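PDB 6AII: beta-agarase from Persicobacter, which probably hydrolyses the beta-1,4 linkages of agarose as a neoagarobiose-producing member of glycoside hydrolase family 16. Local coordinates for residues 29-34 and 313-318. Sequence-based numbering, arbitrary orientation.
Sequences DDFNYD and MKVDWI. With CA (calcium ion), chain B.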
ATOM      1  N   ASP A  29      -3.398   9.512  12.374  1.00 18.55           N
ATOM      2  CA  ASP A  29      -2.569   9.220  13.536  1.00 19.62           C
ATOM      3  C   ASP A  29      -1.130   9.564  13.208  1.00 18.49           C
ATOM      4  O   ASP A  29      -0.666   9.140  12.118  1.00 18.97           O
ATOM      5  CB  ASP A  29      -2.709   7.757  13.941  1.00 21.23           C
ATOM      6  CG  ASP A  29      -2.188   7.414  15.323  1.00 20.62           C
ATOM      7  OD1 ASP A  29      -1.393   8.179  15.907  1.00 20.22           O
ATOM      8  OD2 ASP A  29      -2.701   6.382  15.848  1.00 22.44           O
ATOM      9  N   ASP A  30      -0.421  10.312  14.096  1.00 17.86           N
ATOM     10  CA  ASP A  30       1.012  10.520  13.878  1.00 17.36           C
ATOM     11  C   ASP A  30       1.942   9.694  14.773  1.00 16.61           C
ATOM     12  O   ASP A  30       3.142   9.907  14.764  1.00 18.99           O
ATOM     13  CB  ASP A  30       1.342  12.009  13.889  1.00 19.69           C
ATOM     14  CG  ASP A  30       0.973  12.776  15.139  1.00 23.57           C
ATOM     15  OD1 ASP A  30       0.443  12.181  16.088  1.00 22.28           O
ATOM     16  OD2 ASP A  30       1.287  13.987  15.120  1.00 21.48           O
ATOM     17  N   PHE A  31       1.359   8.702  15.480  1.00 17.36           N
ATOM     18  CA  PHE A  31       2.132   7.598  16.074  1.00 18.19           C
ATOM     19  C   PHE A  31       3.250   8.047  17.034  1.00 20.11           C
ATOM     20  O   PHE A  31       4.362   7.513  17.011  1.00 22.39           O
ATOM     21  CB  PHE A  31       2.715   6.730  14.936  1.00 18.52           C
ATOM     22  CG  PHE A  31       1.637   6.017  14.185  1.00 19.40           C
ATOM     23  CD1 PHE A  31       0.810   5.147  14.860  1.00 20.43           C
ATOM     24  CD2 PHE A  31       1.413   6.228  12.830  1.00 19.08           C
ATOM     25  CE1 PHE A  31      -0.198   4.464  14.206  1.00 19.43           C
ATOM     26  CE2 PHE A  31       0.411   5.543  12.174  1.00 18.63           C
ATOM     27  CZ  PHE A  31      -0.394   4.667  12.860  1.00 19.43           C
ATOM     28  N   ASN A  32       2.932   9.027  17.873  1.00 21.47           N
ATOM     29  CA  ASN A  32       3.956   9.596  18.759  1.00 23.86           C
ATOM     30  C   ASN A  32       3.714   9.113  20.187  1.00 21.98           C
ATOM     31  O   ASN A  32       4.000   9.814  21.167  1.00 22.85           O
ATOM     32  CB  ASN A  32       4.046  11.109  18.574  1.00 25.52           C
ATOM     33  CG  ASN A  32       4.437  11.519  17.155  1.00 24.68           C
ATOM     34  OD1 ASN A  32       5.226  10.855  16.438  1.00 22.01           O
ATOM     35  ND2 ASN A  32       3.940  12.675  16.767  1.00 22.86           N
ATOM     36  N   TYR A  33       3.176   7.912  20.311  1.00 21.28           N
ATOM     37  CA  TYR A  33       2.961   7.239  21.585  1.00 21.20           C
ATOM     38  C   TYR A  33       3.645   5.867  21.525  1.00 22.18           C
ATOM     39  O   TYR A  33       4.041   5.412  20.433  1.00 20.74           O
ATOM     40  CB  TYR A  33       1.472   7.074  21.881  1.00 21.02           C
ATOM     41  CG  TYR A  33       0.708   6.446  20.734  1.00 20.54           C
ATOM     42  CD1 TYR A  33       0.654   5.083  20.558  1.00 21.18           C
ATOM     43  CD2 TYR A  33       0.145   7.231  19.739  1.00 21.97           C
ATOM     44  CE1 TYR A  33      -0.027   4.498  19.494  1.00 21.22           C
ATOM     45  CE2 TYR A  33      -0.534   6.661  18.675  1.00 21.98           C
ATOM     46  CZ  TYR A  33      -0.605   5.288  18.530  1.00 20.80           C
ATOM     47  OH  TYR A  33      -1.273   4.735  17.485  1.00 21.37           O
ATOM     48  N   ASP A  34       3.784   5.245  22.700  1.00 22.56           N
ATOM     49  CA  ASP A  34       4.408   3.915  22.829  1.00 22.47           C
ATOM     50  C   ASP A  34       3.282   2.870  22.807  1.00 24.34           C
ATOM     51  O   ASP A  34       2.295   2.898  23.583  1.00 23.79           O
ATOM     52  CB  ASP A  34       5.282   3.781  24.075  1.00 25.17           C
ATOM     53  CG  ASP A  34       6.612   4.506  23.983  1.00 34.37           C
ATOM     54  OD1 ASP A  34       7.086   4.727  22.865  1.00 35.17           O
ATOM     55  OD2 ASP A  34       7.206   4.772  25.037  1.00 44.65           O
ATOM     56  N   MET A 313       9.268  -1.862   8.200  1.00 16.43           N
ATOM     57  CA  MET A 313       8.537  -0.813   7.479  1.00 17.38           C
ATOM     58  C   MET A 313       8.003   0.154   8.544  1.00 17.76           C
ATOM     59  O   MET A 313       7.293  -0.274   9.451  1.00 19.42           O
ATOM     60  CB  MET A 313       7.379  -1.356   6.675  1.00 19.84           C
ATOM     61  CG  MET A 313       6.623  -0.288   5.885  1.00 20.16           C
ATOM     62  SD  MET A 313       5.157  -1.039   5.069  1.00 20.73           S
ATOM     63  CE  MET A 313       4.441   0.416   4.333  1.00 23.45           C
ATOM     64  N   LYS A 314       8.336   1.438   8.449  1.00 17.55           N
ATOM     65  CA  LYS A 314       7.996   2.401   9.505  1.00 17.83           C
ATOM     66  C   LYS A 314       6.926   3.362   8.961  1.00 19.77           C
ATOM     67  O   LYS A 314       6.992   3.753   7.766  1.00 20.10           O
ATOM     68  CB  LYS A 314       9.218   3.202   9.951  1.00 17.89           C
ATOM     69  CG  LYS A 314      10.284   2.335  10.545  1.00 21.26           C
ATOM     70  CD  LYS A 314      11.551   3.083  10.944  1.00 25.65           C
ATOM     71  CE  LYS A 314      12.574   2.120  11.492  1.00 32.95           C
ATOM     72  NZ  LYS A 314      13.857   2.818  11.719  1.00 39.73           N
ATOM     73  N   VAL A 315       5.977   3.726   9.803  1.00 17.35           N
ATOM     74  CA  VAL A 315       4.934   4.639   9.377  1.00 17.39           C
ATOM     75  C   VAL A 315       4.980   5.837  10.346  1.00 16.77           C
ATOM     76  O   VAL A 315       4.582   5.709  11.505  1.00 18.07           O
ATOM     77  CB  VAL A 315       3.535   3.999   9.353  1.00 18.16           C
ATOM     78  CG1 VAL A 315       2.494   4.975   8.801  1.00 19.25           C
ATOM     79  CG2 VAL A 315       3.522   2.683   8.555  1.00 21.49           C
ATOM     80  N   ASP A 316       5.454   6.975   9.828  1.00 15.77           N
ATOM     81  CA  ASP A 316       5.529   8.193  10.679  1.00 16.17           C
ATOM     82  C   ASP A 316       4.140   8.723  10.954  1.00 18.47           C
ATOM     83  O   ASP A 316       3.854   9.234  12.042  1.00 19.45           O
ATOM     84  CB  ASP A 316       6.391   9.224   9.958  1.00 19.56           C
ATOM     85  CG  ASP A 316       6.659  10.486  10.760  1.00 20.99           C
ATOM     86  OD1 ASP A 316       6.577  10.429  12.020  1.00 19.91           O
ATOM     87  OD2 ASP A 316       6.974  11.515  10.105  1.00 20.58           O
ATOM     88  N   TRP A 317       3.279   8.703   9.950  1.00 16.90           N
ATOM     89  CA  TRP A 317       1.921   9.181  10.134  1.00 18.23           C
ATOM     90  C   TRP A 317       1.026   8.675   8.999  1.00 16.46           C
ATOM     91  O   TRP A 317       1.497   8.331   7.893  1.00 18.52           O
ATOM     92  CB  TRP A 317       1.836  10.729  10.243  1.00 16.42           C
ATOM     93  CG  TRP A 317       2.524  11.600   9.239  1.00 16.34           C
ATOM     94  CD1 TRP A 317       3.656  12.291   9.498  1.00 17.74           C
ATOM     95  CD2 TRP A 317       2.138  11.956   7.907  1.00 16.95           C
ATOM     96  NE1 TRP A 317       3.980  13.124   8.469  1.00 18.35           N
ATOM     97  CE2 TRP A 317       3.065  12.943   7.473  1.00 17.73           C
ATOM     98  CE3 TRP A 317       1.080  11.575   7.055  1.00 19.28           C
ATOM     99  CZ2 TRP A 317       2.987  13.515   6.222  1.00 18.43           C
ATOM    100  CZ3 TRP A 317       1.030  12.118   5.785  1.00 18.42           C
ATOM    101  CH2 TRP A 317       1.963  13.091   5.386  1.00 18.53           C
ATOM    102  N   ILE A 318      -0.267   8.650   9.268  1.00 17.11           N
ATOM    103  CA  ILE A 318      -1.321   8.444   8.325  1.00 17.13           C
ATOM    104  C   ILE A 318      -2.258   9.635   8.499  1.00 18.32           C
ATOM    105  O   ILE A 318      -2.636   9.917   9.654  1.00 18.76           O
ATOM    106  CB  ILE A 318      -2.095   7.132   8.563  1.00 19.46           C
ATOM    107  CG1 ILE A 318      -1.179   5.920   8.472  1.00 19.35           C
ATOM    108  CG2 ILE A 318      -3.300   7.038   7.670  1.00 20.41           C
ATOM    109  CD1 ILE A 318      -1.777   4.675   9.079  1.00 19.64           C
TER
HETATM  110 CA    CA B 501       5.294  10.362  13.959  1.00 20.34          CA
HETATM  111  O   HOH W   1       7.435  11.517  14.596  1.00 24.33           O
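Asp30 and Asp316 meet at a calcium ion that ties the loop 29-34 to the strand region 313-318. The loop gives the backbone O of Asp30, 2.3 Å from the calcium, and OD1 of Asn32. Asp316 binds twice, through its backbone O at 2.6 Å and, at 2.3 Å, through OD1; with CG anti to the backbone N (chi1 -175°), its carboxylate reaches back to the ion on which its own carbonyl converges. A water, Gly74 O and Asp5 OD2 complete the seven ligands, while Asp316 OD2 forms a salt bridge with Arg123. The shared cation probably offsets the repulsion between the carbonyl oxygens of Asp30 and Asp316, only 2.9 Å apart.

Beside the ion, two backbone hydrogen bonds make a single antiparallel bridge: Asp29 N to Ile318 O and Ile318 N to Asp29 O, each 2.9 Å and nearly straight. The Asp29 carboxylate shapes the loop itself. Its OD1 accepts from Phe31 N, 44° out of the carboxylate plane, closing an Asx turn, and OD2 accepts from Tyr33 OH and Trp48 NE1.

Apolar contact falls to the Phe31 ring, which turns its CD2-CE2 edge to the strand. CE2 lies 3.9 Å from Ile318 CD1, which sits near the ring plane, and 4.0 Å from Val315 CG1; Asp29 CG lies over one face, offset toward the rim. An alanine at Phe31 would remove this ring and is likely to leave a gap beside Val315 and Ile318.

Asp316 and Trp317, opposite Arg123, form a classic beta bulge, where strand 312-325 turns a corner. The calcium site thus joins an N-terminal loop to the bulged strand of the beta-sandwich, the jelly-roll fold of family 16 glycoside hydrolases.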